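Local coordinates for regulatory protein recX (Lactobacillus salivarius, PDB 3E3V), which probably modulates the activity of the recombinase RecA, the crystallised piece being the part of the longer protein that holds its three RecX three-helix domains, at residues I55-K58 / L59-L62; G97-D100 / N101-E104; Y110-K113 / L114-E117; K118-T121 / L122-L126; N137-N140 / K141-S145. All blocks are in the same frame, centred on the assembly; numbering follows the deposited sequence.

Contact 1 (I55-K58 / L59-L62); sequences IINK and LIDL
Ile55, Ile56, Asn57 and Lys58 each offer their carbonyl oxygen to the amide four residues on, closing the last turn of helix 49-61. Leu59 N reaches Ile55 O at 2.9 Å with the N-H within 18° of straight. The next two bonds, Ile60 N to Ile56 O and Asp61 N to Asn57 O, repeat that length. The final bond, Leu62 N to Lys58 O at 2.9 Å, carries the helical pattern onto a residue already outside the helix. With the backbone thus satisfied, the side chains pack apolar on apolar. Ile55 and Leu59 run alongside each other in one direction, with CG2 of Ile55 4.0 Å from CD1 of Leu59. With CG1 beside the backbone N (chi1 -63°), CG2 of Ile56 is anti to it and comes within 3.7 Å of CD1 of Ile60. Leu59 and Ile56 continue inward, Leu59 onto Ala24 and Leu25 of helix 14-29, Ile56 onto Val38 of helix 35-39. On the solvent-facing side CG of Lys58 passes CD1 of Leu62 at 4.1 Å. Lys58 NZ stays 6.5 Å from Asp61 OD2, too far for an ion pair. The chemistry is that of an amphipathic helix end: Ile55, Ile56 and Leu59 face the core while Asn57, Lys58 and Asp61 stay outside.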
loop_
_atom_site.group_PDB
_atom_site.type_symbol
_atom_site.label_atom_id
_atom_site.label_comp_id
_atom_site.label_asym_id
_atom_site.label_seq_id
_atom_site.Cartn_x
_atom_site.Cartn_y
_atom_site.Cartn_z
ATOM N N ILE A 55 -0.271 16.622 -20.319
ATOM C CA ILE A 55 0.166 17.040 -18.987
ATOM C C ILE A 55 0.784 15.883 -18.205
ATOM O O ILE A 55 1.857 16.020 -17.618
ATOM C CB ILE A 55 -1.025 17.622 -18.194
ATOM C CG1 ILE A 55 -1.558 18.852 -18.927
ATOM C CG2 ILE A 55 -0.595 18.004 -16.773
ATOM C CD1 ILE A 55 -2.781 19.473 -18.288
ATOM N N ILE A 56 0.115 14.732 -18.222
ATOM C CA ILE A 56 0.594 13.551 -17.510
ATOM C C ILE A 56 1.967 13.066 -17.989
ATOM O O ILE A 56 2.833 12.762 -17.177
ATOM C CB ILE A 56 -0.415 12.375 -17.625
ATOM C CG1 ILE A 56 -1.742 12.755 -16.957
ATOM C CG2 ILE A 56 0.169 11.108 -16.981
ATOM C CD1 ILE A 56 -1.637 13.059 -15.477
ATOM N N ASN A 57 2.160 12.977 -19.301
ATOM C CA ASN A 57 3.440 12.532 -19.844
ATOM C C ASN A 57 4.565 13.480 -19.465
ATOM O O ASN A 57 5.681 13.052 -19.168
ATOM C CB ASN A 57 3.368 12.415 -21.364
ATOM C CG ASN A 57 2.547 11.230 -21.808
ATOM O OD1 ASN A 57 2.762 10.107 -21.352
ATOM N ND2 ASN A 57 1.593 11.471 -22.701
ATOM N N LYS A 58 4.274 14.770 -19.501
ATOM C CA LYS A 58 5.259 15.778 -19.142
ATOM C C LYS A 58 5.619 15.595 -17.669
ATOM O O LYS A 58 6.795 15.599 -17.303
ATOM C CB LYS A 58 4.690 17.181 -19.381
ATOM C CG LYS A 58 5.626 18.322 -19.001
ATOM C CD LYS A 58 6.984 18.167 -19.644
ATOM C CE LYS A 58 7.655 19.518 -19.804
ATOM N NZ LYS A 58 6.853 20.407 -20.691
ATOM N N LEU A 59 4.604 15.432 -16.824
ATOM C CA LEU A 59 4.845 15.237 -15.398
ATOM C C LEU A 59 5.653 13.966 -15.146
ATOM O O LEU A 59 6.504 13.927 -14.259
ATOM C CB LEU A 59 3.523 15.167 -14.636
ATOM C CG LEU A 59 2.681 16.441 -14.660
ATOM C CD1 LEU A 59 1.397 16.226 -13.848
ATOM C CD2 LEU A 59 3.479 17.596 -14.092
ATOM N N ILE A 60 5.387 12.919 -15.922
ATOM C CA ILE A 60 6.131 11.675 -15.759
ATOM C C ILE A 60 7.580 11.916 -16.159
ATOM O O ILE A 60 8.508 11.443 -15.505
ATOM C CB ILE A 60 5.554 10.559 -16.645
ATOM C CG1 ILE A 60 4.150 10.182 -16.158
ATOM C CG2 ILE A 60 6.500 9.362 -16.649
ATOM C CD1 ILE A 60 3.416 9.251 -17.105
ATOM N N ASP A 61 7.766 12.662 -17.243
ATOM C CA ASP A 61 9.101 12.981 -17.749
ATOM C C ASP A 61 9.912 13.747 -16.700
ATOM O O ASP A 61 11.097 13.478 -16.505
ATOM C CB ASP A 61 8.984 13.812 -19.028
ATOM C CG ASP A 61 10.323 14.059 -19.682
ATOM O OD1 ASP A 61 11.021 13.067 -19.970
ATOM O OD2 ASP A 61 10.673 15.244 -19.914
ATOM N N LEU A 62 9.260 14.690 -16.024
ATOM C CA LEU A 62 9.895 15.492 -14.982
ATOM C C LEU A 62 9.956 14.714 -13.669
ATOM O O LEU A 62 10.392 15.234 -12.636
ATOM C CB LEU A 62 9.112 16.792 -14.784
ATOM C CG LEU A 62 9.055 17.715 -16.006
ATOM C CD1 LEU A 62 8.047 18.840 -15.785
ATOM C CD2 LEU A 62 10.458 18.281 -16.263
#

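Contact 2 (G97-D100 / N101-E104); sequences GIDD and NIAE
Ile102 reaches back to both Ile98 and Asp99, across the start of helix 100-107. CB of Ile102 lies 3.8 Å from CG2 of Ile98 and rests near the carbonyl oxygen of Asp99. There the side chain forks. With CG1 beside the backbone N (chi1 -70°), CG2 of Ile102 is anti to it and meets CG2 of Ile98 at 3.6 Å, the two isoleucines crossing at about a right angle. The other branch heads for Asp99: CG1 passes the CB and carboxylate of Asp99, and CD1 of Ile102 ends 3.4 Å from Asp99 OD2. Beyond the segments, Ile98 and Ile102 both lean on Asp67 of helix 67-81, Ile98 also on Tyr70 and Ile102 on Ala71. CG2 of Ile98 serves a second neighbour, CB of Ala103 at 4.1 Å, so that one methyl bridges two residues of the first helical turn.

Asp99 holds the N-cap position, yet its carboxylate makes no capping bond; its carbonyl starts the helical pattern, Asp99 O accepting from Ala103 N at 2.9 Å. One residue on, Glu104 N donates to Asp100 O at 2.9 Å. Gly97, with positive phi, forms a Schellman motif where the chain leaves the preceding helix. The carboxylates of Asp100 and Glu104 stand 4.9 Å apart, OD1 to OE2, and Asp100 OD1 forms a salt bridge with Lys90 of helix 86-94. That lysine, which Glu104 also touches, would probably ease the like-charge proximity. Apolar packing of Ile98, Ile102 and Ala103, with the carboxylates of Asp99, Asp100 and Glu104 around it, marks the helix start, where negative charge is likely to suit the helix dipole.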
loop_
_atom_site.group_PDB
_atom_site.type_symbol
_atom_site.label_atom_id
_atom_site.label_comp_id
_atom_site.label_asym_id
_atom_site.label_seq_id
_atom_site.Cartn_x
_atom_site.Cartn_y
_atom_site.Cartn_z
ATOM N N GLY A 97 -5.083 3.178 -7.838
ATOM C CA GLY A 97 -4.773 3.182 -9.256
ATOM C C GLY A 97 -3.416 2.607 -9.644
ATOM O O GLY A 97 -2.952 2.830 -10.762
ATOM N N ILE A 98 -2.777 1.870 -8.741
ATOM C CA ILE A 98 -1.479 1.268 -9.027
ATOM C C ILE A 98 -1.638 -0.071 -9.753
ATOM O O ILE A 98 -2.412 -0.931 -9.327
ATOM C CB ILE A 98 -0.669 1.045 -7.721
ATOM C CG1 ILE A 98 -0.373 2.391 -7.051
ATOM C CG2 ILE A 98 0.630 0.302 -8.019
ATOM C CD1 ILE A 98 0.497 3.326 -7.878
ATOM N N ASP A 99 -0.903 -0.239 -10.848
ATOM C CA ASP A 99 -0.951 -1.472 -11.627
ATOM C C ASP A 99 -0.552 -2.642 -10.744
ATOM O O ASP A 99 0.307 -2.501 -9.876
ATOM C CB ASP A 99 0.012 -1.386 -12.817
ATOM C CG ASP A 99 -0.313 -0.230 -13.757
ATOM O OD1 ASP A 99 -1.422 -0.228 -14.340
ATOM O OD2 ASP A 99 0.543 0.677 -13.909
ATOM N N ASP A 100 -1.172 -3.799 -10.966
ATOM C CA ASP A 100 -0.865 -4.984 -10.174
ATOM C C ASP A 100 0.625 -5.273 -10.242
ATOM O O ASP A 100 1.246 -5.642 -9.240
ATOM C CB ASP A 100 -1.633 -6.205 -10.688
ATOM C CG ASP A 100 -3.125 -6.107 -10.445
ATOM O OD1 ASP A 100 -3.520 -5.788 -9.305
ATOM O OD2 ASP A 100 -3.903 -6.362 -11.393
ATOM N N ASN A 101 1.189 -5.103 -11.434
ATOM C CA ASN A 101 2.603 -5.352 -11.662
ATOM C C ASN A 101 3.487 -4.436 -10.816
ATOM O O ASN A 101 4.485 -4.871 -10.240
ATOM C CB ASN A 101 2.914 -5.172 -13.152
ATOM C CG ASN A 101 4.353 -5.495 -13.489
ATOM O OD1 ASN A 101 5.262 -4.711 -13.209
ATOM N ND2 ASN A 101 4.571 -6.664 -14.083
ATOM N N ILE A 102 3.114 -3.165 -10.738
ATOM C CA ILE A 102 3.881 -2.207 -9.956
ATOM C C ILE A 102 3.760 -2.476 -8.457
ATOM O O ILE A 102 4.737 -2.357 -7.721
ATOM C CB ILE A 102 3.441 -0.772 -10.281
ATOM C CG1 ILE A 102 3.911 -0.424 -11.698
ATOM C CG2 ILE A 102 3.999 0.205 -9.249
ATOM C CD1 ILE A 102 3.508 0.952 -12.167
ATOM N N ALA A 103 2.562 -2.843 -8.012
ATOM C CA ALA A 103 2.331 -3.153 -6.604
ATOM C C ALA A 103 3.176 -4.370 -6.203
ATOM O O ALA A 103 3.858 -4.366 -5.176
ATOM C CB ALA A 103 0.844 -3.442 -6.371
ATOM N N GLU A 104 3.125 -5.406 -7.032
ATOM C CA GLU A 104 3.865 -6.636 -6.784
ATOM C C GLU A 104 5.372 -6.407 -6.693
ATOM O O GLU A 104 6.037 -6.980 -5.834
ATOM C CB GLU A 104 3.518 -7.656 -7.871
ATOM C CG GLU A 104 2.109 -8.209 -7.703
ATOM C CD GLU A 104 1.611 -8.986 -8.911
ATOM O OE1 GLU A 104 2.355 -9.857 -9.418
ATOM O OE2 GLU A 104 0.459 -8.732 -9.340
#

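Contact 3 (Y110-K113 / L114-E117)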
loop_
_atom_site.group_PDB
_atom_site.type_symbol
_atom_site.label_atom_id
_atom_site.label_comp_id
_atom_site.label_asym_id
_atom_site.label_seq_id
_atom_site.Cartn_x
_atom_site.Cartn_y
_atom_site.Cartn_z
ATOM N N TYR A 110 8.715 -5.991 1.313
ATOM C CA TYR A 110 8.204 -6.548 2.563
ATOM C C TYR A 110 8.630 -8.009 2.628
ATOM O O TYR A 110 7.838 -8.913 2.387
ATOM C CB TYR A 110 6.672 -6.432 2.632
ATOM C CG TYR A 110 6.140 -6.368 4.047
ATOM C CD1 TYR A 110 6.978 -6.618 5.129
ATOM C CD2 TYR A 110 4.816 -6.036 4.301
ATOM C CE1 TYR A 110 6.525 -6.535 6.417
ATOM C CE2 TYR A 110 4.344 -5.953 5.599
ATOM C CZ TYR A 110 5.203 -6.202 6.658
ATOM O OH TYR A 110 4.752 -6.114 7.960
ATOM N N THR A 111 9.906 -8.215 2.951
ATOM C CA THR A 111 10.508 -9.537 3.042
ATOM C C THR A 111 9.801 -10.433 4.054
ATOM O O THR A 111 9.109 -9.949 4.961
ATOM C CB THR A 111 12.014 -9.435 3.414
ATOM O OG1 THR A 111 12.152 -8.866 4.721
ATOM C CG2 THR A 111 12.755 -8.548 2.407
ATOM N N ASP A 112 9.984 -11.742 3.897
ATOM C CA ASP A 112 9.360 -12.710 4.793
ATOM C C ASP A 112 9.766 -12.493 6.237
ATOM O O ASP A 112 8.916 -12.479 7.129
ATOM C CB ASP A 112 9.711 -14.137 4.379
ATOM C CG ASP A 112 8.980 -14.572 3.118
ATOM O OD1 ASP A 112 8.239 -13.751 2.536
ATOM O OD2 ASP A 112 9.144 -15.734 2.710
ATOM N N LYS A 113 11.059 -12.319 6.476
ATOM C CA LYS A 113 11.522 -12.115 7.840
ATOM C C LYS A 113 10.946 -10.851 8.467
ATOM O O LYS A 113 10.700 -10.816 9.667
ATOM C CB LYS A 113 13.059 -12.117 7.921
ATOM C CG LYS A 113 13.793 -11.164 6.998
ATOM C CD LYS A 113 13.527 -11.471 5.517
ATOM C CE LYS A 113 13.741 -12.933 5.164
ATOM N NZ LYS A 113 13.199 -13.200 3.811
ATOM N N LEU A 114 10.712 -9.816 7.671
ATOM C CA LEU A 114 10.131 -8.594 8.221
ATOM C C LEU A 114 8.649 -8.793 8.546
ATOM O O LEU A 114 8.150 -8.265 9.545
ATOM C CB LEU A 114 10.298 -7.429 7.245
ATOM C CG LEU A 114 11.745 -6.931 7.168
ATOM C CD1 LEU A 114 11.912 -5.951 6.019
ATOM C CD2 LEU A 114 12.118 -6.284 8.499
ATOM N N GLN A 115 7.953 -9.551 7.698
ATOM C CA GLN A 115 6.534 -9.835 7.906
ATOM C C GLN A 115 6.363 -10.678 9.153
ATOM O O GLN A 115 5.501 -10.414 9.984
ATOM C CB GLN A 115 5.949 -10.601 6.715
ATOM C CG GLN A 115 5.885 -9.811 5.426
ATOM C CD GLN A 115 5.253 -10.605 4.305
ATOM O OE1 GLN A 115 5.677 -10.509 3.153
ATOM N NE2 GLN A 115 4.227 -11.387 4.629
ATOM N N VAL A 116 7.193 -11.708 9.272
ATOM C CA VAL A 116 7.137 -12.605 10.418
ATOM C C VAL A 116 7.368 -11.848 11.710
ATOM O O VAL A 116 6.674 -12.078 12.705
ATOM C CB VAL A 116 8.193 -13.724 10.297
ATOM C CG1 VAL A 116 8.273 -14.528 11.590
ATOM C CG2 VAL A 116 7.834 -14.622 9.142
ATOM N N GLU A 117 8.335 -10.936 11.690
ATOM C CA GLU A 117 8.659 -10.164 12.881
ATOM C C GLU A 117 7.510 -9.255 13.297
ATOM O O GLU A 117 7.272 -9.063 14.485
ATOM C CB GLU A 117 9.926 -9.337 12.653
ATOM C CG GLU A 117 10.658 -8.985 13.943
ATOM C CD GLU A 117 12.005 -8.339 13.691
ATOM O OE1 GLU A 117 12.798 -8.912 12.911
ATOM O OE2 GLU A 117 12.270 -7.264 14.278
#
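Tyr110 swings its ring along the first turn of helix 112-129, with CG roughly opposite the backbone N (chi1 -153°), while Gln115 sends CG back beside its own backbone N (chi1 -67°). These settings bring Gln115 CG over one face of the Tyr110 ring, 3.5 Å from the centroid and 18° off the normal, a CH-pi contact displaced toward the rim. At the ring's edge, in its plane, CB of Leu114 lies 4.0 Å from Tyr110 CE1. Thr111 is the N-cap. Thr111 OG1 accepts a weak capping bond from Leu114 N at 3.4 Å and also lies 3.1 Å from Leu114 CG. Thr111 O takes the stronger bond, from Gln115 N at 3.0 Å, with the donor in the carbonyl plane. Asp112 O receives Val116 N at 2.9 Å, and Val116 CG2 sits beside that same oxygen. Among the neighbouring helices, Tyr110 packs on Ile89 of helix 86-94 and Met79 of helix 67-81. Val116 turns to Ile159 of helix 153-165, while Gln115 touches both Ile155 of that helix and Pro86 of helix 86-94, so this first turn bears on all three.

Contact 4 (K118-T121 / L122-L126)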
loop_
_atom_site.group_PDB
_atom_site.type_symbol
_atom_site.label_atom_id
_atom_site.label_comp_id
_atom_site.label_asym_id
_atom_site.label_seq_id
_atom_site.Cartn_x
_atom_site.Cartn_y
_atom_site.Cartn_z
ATOM N N LYS A 118 6.784 -8.699 12.331
ATOM C CA LYS A 118 5.658 -7.843 12.679
ATOM C C LYS A 118 4.492 -8.717 13.131
ATOM O O LYS A 118 3.735 -8.347 14.032
ATOM C CB LYS A 118 5.233 -6.981 11.489
ATOM C CG LYS A 118 4.070 -6.047 11.815
ATOM C CD LYS A 118 4.159 -4.749 11.027
ATOM C CE LYS A 118 5.265 -3.827 11.548
ATOM N NZ LYS A 118 4.923 -3.186 12.847
ATOM N N GLY A 119 4.376 -9.883 12.501
ATOM C CA GLY A 119 3.326 -10.823 12.833
ATOM C C GLY A 119 3.494 -11.419 14.218
ATOM O O GLY A 119 2.499 -11.686 14.896
ATOM N N VAL A 120 4.739 -11.640 14.635
ATOM C CA VAL A 120 5.020 -12.199 15.965
ATOM C C VAL A 120 4.617 -11.193 17.035
ATOM O O VAL A 120 4.099 -11.565 18.089
ATOM C CB VAL A 120 6.526 -12.534 16.137
ATOM C CG1 VAL A 120 6.845 -12.797 17.605
ATOM C CG2 VAL A 120 6.875 -13.765 15.312
ATOM N N THR A 121 4.864 -9.916 16.749
ATOM C CA THR A 121 4.528 -8.831 17.658
ATOM C C THR A 121 3.022 -8.770 17.872
ATOM O O THR A 121 2.551 -8.614 18.997
ATOM C CB THR A 121 5.007 -7.484 17.092
ATOM O OG1 THR A 121 6.434 -7.509 16.980
ATOM C CG2 THR A 121 4.592 -6.336 17.993
ATOM N N LEU A 122 2.263 -8.895 16.789
ATOM C CA LEU A 122 0.808 -8.851 16.885
ATOM C C LEU A 122 0.323 -10.118 17.570
ATOM O O LEU A 122 -0.531 -10.069 18.456
ATOM C CB LEU A 122 0.190 -8.738 15.486
ATOM C CG LEU A 122 0.857 -7.669 14.602
ATOM C CD1 LEU A 122 0.328 -7.750 13.174
ATOM C CD2 LEU A 122 0.616 -6.278 15.193
ATOM N N ALA A 123 0.876 -11.255 17.155
ATOM C CA ALA A 123 0.505 -12.541 17.730
ATOM C C ALA A 123 0.760 -12.584 19.242
ATOM O O ALA A 123 -0.031 -13.151 19.994
ATOM C CB ALA A 123 1.272 -13.664 17.034
ATOM N N GLU A 124 1.862 -11.995 19.692
ATOM C CA GLU A 124 2.153 -11.987 21.116
ATOM C C GLU A 124 1.077 -11.234 21.902
ATOM O O GLU A 124 0.651 -11.689 22.963
ATOM C CB GLU A 124 3.525 -11.363 21.384
ATOM C CG GLU A 124 4.695 -12.222 20.923
ATOM C CD GLU A 124 6.045 -11.599 21.247
ATOM O OE1 GLU A 124 6.345 -11.412 22.444
ATOM O OE2 GLU A 124 6.806 -11.293 20.303
ATOM N N LYS A 125 0.636 -10.089 21.383
ATOM C CA LYS A 125 -0.395 -9.297 22.055
ATOM C C LYS A 125 -1.695 -10.075 22.140
ATOM O O LYS A 125 -2.346 -10.103 23.181
ATOM C CB LYS A 125 -0.653 -7.991 21.304
ATOM C CG LYS A 125 0.485 -6.998 21.355
ATOM C CD LYS A 125 0.195 -5.780 20.481
ATOM C CE LYS A 125 1.372 -4.820 20.498
ATOM N NZ LYS A 125 1.184 -3.689 19.552
ATOM N N LEU A 126 -2.074 -10.700 21.032
ATOM C CA LEU A 126 -3.304 -11.477 20.982
ATOM C C LEU A 126 -3.256 -12.715 21.875
ATOM O O LEU A 126 -4.287 -13.152 22.393
ATOM C CB LEU A 126 -3.598 -11.892 19.537
ATOM C CG LEU A 126 -3.882 -10.729 18.590
ATOM C CD1 LEU A 126 -3.977 -11.226 17.166
ATOM C CD2 LEU A 126 -5.175 -10.047 19.022
#
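Leu122 CG presses on the carbonyl oxygen of Lys118 at 3.0 Å, and its CD1 follows at 3.6 Å from the same oxygen. Lys118 O also accepts from Leu122 N at 3.2 Å, so one carbonyl is met by both the amide and the side chain of the same residue. CG of Leu122, opposite its carbonyl carbon (chi1 -47°), is thereby folded back along the preceding turn, where CD1 comes 4.3 Å from CG of Lys118. With only a methyl group in place of Leu122, as in alanine, the backbone bond would stay but Lys118 O and CG would probably lose their apolar cover.

On another side of the helix, Val120 and Glu124 are neighbours one turn apart, packed tightly. CG1 of Val120 lies 3.1 Å from OE2 of Glu124, the glutamate chain running extended and crossing the valine obliquely. Val120 O accepts from Glu124 N at 2.8 Å, fixing the base of that side chain. Ala123 N gives Gly119 O an equally short bond, and Ala123 CB sits over the same carbonyl oxygen. The bond from Lys125 N to Thr121 O is weak; the threonine hydroxyl looks the other way, hydrogen-bonded to Glu117 O one turn earlier.

Outside this shell, Ala123 fits between Ile142 of helix 135-148 and Ile159 and Leu163 of helix 153-165, Val120 meets Glu162, and Leu126 packs on Ile142 and Ser145. Ala123, small enough to sit between two partner helices, is part of the helix packing in the third three-helix range of RecX, which is grouped with helix-turn-helix families.

Contact 5 (N137-N140 / K141-S145); sequences NKQN and KIKQS
Gln139 O accepts the shortest bond of this turn, from Lys143 N at 2.8 Å, with the N-H only 12° from straight. The aliphatic stem of Lys143 lies against the same oxygen: CG and CD both approach Gln139 O to 3.2 Å. CG of Lys143, set opposite the carbonyl carbon (chi1 -74°), starts the chain back along the helix, and the extended middle leads CE of Lys143 to 4.2 Å from CB of Gln139 before the bend at the last torsion carries NZ off. There NZ makes a long, weak ion pair with Asp157 of helix 153-165. A serine in place of Lys143 would probably leave Asp157 without this distant positive charge and strip the methylene cover from Gln139 O.

Lys141 behaves alike. Lys141 N bonds Asn137 O at 3.2 Å, Lys141 CG lies 3.4 Å from that oxygen, and the amine has a long, weak pairing with Asp133. Ile142 N meets Lys138 O in the carbonyl plane, while Ile142 CD1 approaches CG of Lys138 at 4.2 Å. Asn140 O takes Gln144 N. The turn is thus made by four backbone bonds, and lysine stems lie against two of the four carbonyl oxygens. Within the fold, Ile142 is the inward-facing residue, packed on helix 112-129 and on Leu163 of helix 153-165, while Gln139 reaches Ile160 and Lys138 meets Tyr130 in the loop before helix 135-148.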
loop_
_atom_site.group_PDB
_atom_site.type_symbol
_atom_site.label_atom_id
_atom_site.label_comp_id
_atom_site.label_asym_id
_atom_site.label_seq_id
_atom_site.Cartn_x
_atom_site.Cartn_y
_atom_site.Cartn_z
ATOM N N ASN A 137 -7.869 -22.910 20.493
ATOM C CA ASN A 137 -8.756 -21.774 20.243
ATOM C C ASN A 137 -7.959 -20.482 20.161
ATOM O O ASN A 137 -8.321 -19.562 19.437
ATOM C CB ASN A 137 -9.802 -21.655 21.356
ATOM C CG ASN A 137 -10.851 -22.746 21.294
ATOM O OD1 ASN A 137 -11.673 -22.884 22.199
ATOM N ND2 ASN A 137 -10.832 -23.524 20.222
ATOM N N LYS A 138 -6.870 -20.428 20.913
ATOM C CA LYS A 138 -6.016 -19.258 20.936
ATOM C C LYS A 138 -5.366 -19.047 19.569
ATOM O O LYS A 138 -5.460 -17.966 18.993
ATOM C CB LYS A 138 -4.945 -19.426 22.010
ATOM C CG LYS A 138 -4.141 -18.176 22.296
ATOM C CD LYS A 138 -2.942 -18.483 23.185
ATOM C CE LYS A 138 -3.346 -19.031 24.547
ATOM N NZ LYS A 138 -2.155 -19.401 25.375
ATOM N N GLN A 139 -4.710 -20.084 19.052
ATOM C CA GLN A 139 -4.048 -19.999 17.751
ATOM C C GLN A 139 -5.014 -19.743 16.600
ATOM O O GLN A 139 -4.671 -19.051 15.635
ATOM C CB GLN A 139 -3.245 -21.269 17.469
ATOM C CG GLN A 139 -2.137 -21.510 18.478
ATOM C CD GLN A 139 -1.020 -22.364 17.916
ATOM O OE1 GLN A 139 -1.261 -23.342 17.199
ATOM N NE2 GLN A 139 0.213 -22.005 18.247
ATOM N N ASN A 140 -6.218 -20.299 16.693
ATOM C CA ASN A 140 -7.226 -20.091 15.655
ATOM C C ASN A 140 -7.548 -18.601 15.553
ATOM O O ASN A 140 -7.594 -18.044 14.454
ATOM C CB ASN A 140 -8.513 -20.859 15.973
ATOM C CG ASN A 140 -8.354 -22.358 15.829
ATOM O OD1 ASN A 140 -7.813 -22.842 14.833
ATOM N ND2 ASN A 140 -8.836 -23.104 16.816
ATOM N N LYS A 141 -7.778 -17.964 16.698
ATOM C CA LYS A 141 -8.089 -16.538 16.715
ATOM C C LYS A 141 -6.916 -15.730 16.163
ATOM O O LYS A 141 -7.113 -14.783 15.419
ATOM C CB LYS A 141 -8.402 -16.063 18.139
ATOM C CG LYS A 141 -9.728 -16.548 18.717
ATOM C CD LYS A 141 -9.882 -16.044 20.154
ATOM C CE LYS A 141 -11.243 -16.372 20.761
ATOM N NZ LYS A 141 -11.498 -17.832 20.722
ATOM N N ILE A 142 -5.698 -16.106 16.530
ATOM C CA ILE A 142 -4.522 -15.381 16.050
ATOM C C ILE A 142 -4.344 -15.540 14.534
ATOM O O ILE A 142 -4.115 -14.557 13.829
ATOM C CB ILE A 142 -3.237 -15.830 16.816
ATOM C CG1 ILE A 142 -3.345 -15.410 18.295
ATOM C CG2 ILE A 142 -2.008 -15.176 16.215
ATOM C CD1 ILE A 142 -2.268 -16.004 19.200
ATOM N N LYS A 143 -4.466 -16.770 14.036
ATOM C CA LYS A 143 -4.340 -17.022 12.600
ATOM C C LYS A 143 -5.378 -16.209 11.831
ATOM O O LYS A 143 -5.093 -15.633 10.782
ATOM C CB LYS A 143 -4.563 -18.506 12.300
ATOM C CG LYS A 143 -3.411 -19.404 12.708
ATOM C CD LYS A 143 -3.905 -20.805 13.050
ATOM C CE LYS A 143 -2.749 -21.760 13.282
ATOM N NZ LYS A 143 -1.978 -21.964 12.023
ATOM N N GLN A 144 -6.587 -16.185 12.371
ATOM C CA GLN A 144 -7.716 -15.482 11.783
ATOM C C GLN A 144 -7.429 -13.984 11.691
ATOM O O GLN A 144 -7.644 -13.348 10.654
ATOM C CB GLN A 144 -8.951 -15.739 12.650
ATOM C CG GLN A 144 -10.269 -15.251 12.087
ATOM C CD GLN A 144 -11.432 -15.572 13.016
ATOM O OE1 GLN A 144 -11.629 -16.733 13.398
ATOM N NE2 GLN A 144 -12.200 -14.546 13.394
ATOM N N SER A 145 -6.944 -13.419 12.786
ATOM C CA SER A 145 -6.625 -11.999 12.821
ATOM C C SER A 145 -5.552 -11.660 11.772
ATOM O O SER A 145 -5.682 -10.687 11.022
ATOM C CB SER A 145 -6.144 -11.611 14.230
ATOM O OG SER A 145 -5.844 -10.225 14.293
#

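How the contacts relate
The five contacts follow one another along an elongated, all-helical chain. Contact 1 closes helix 49-61, its first segment within the first three-helix range, and contact 2 opens helix 100-107 within the second, their centres 19 Å apart and without touching. Contacts 3 and 4 are successive parts of helix 112-129, centres 12 Å apart, joined where Tyr110 OH packs on Lys118 CD at 3.4 Å. Contact 5, on helix 135-148, packs against contact 4 where that helix meets helix 112-129, within the third range. Contacts 1 and 5 lie about 48 Å apart between centres, on opposite sides of the chain's centre. The arrangement is consistent with tandem helical modules spread out as an extended array.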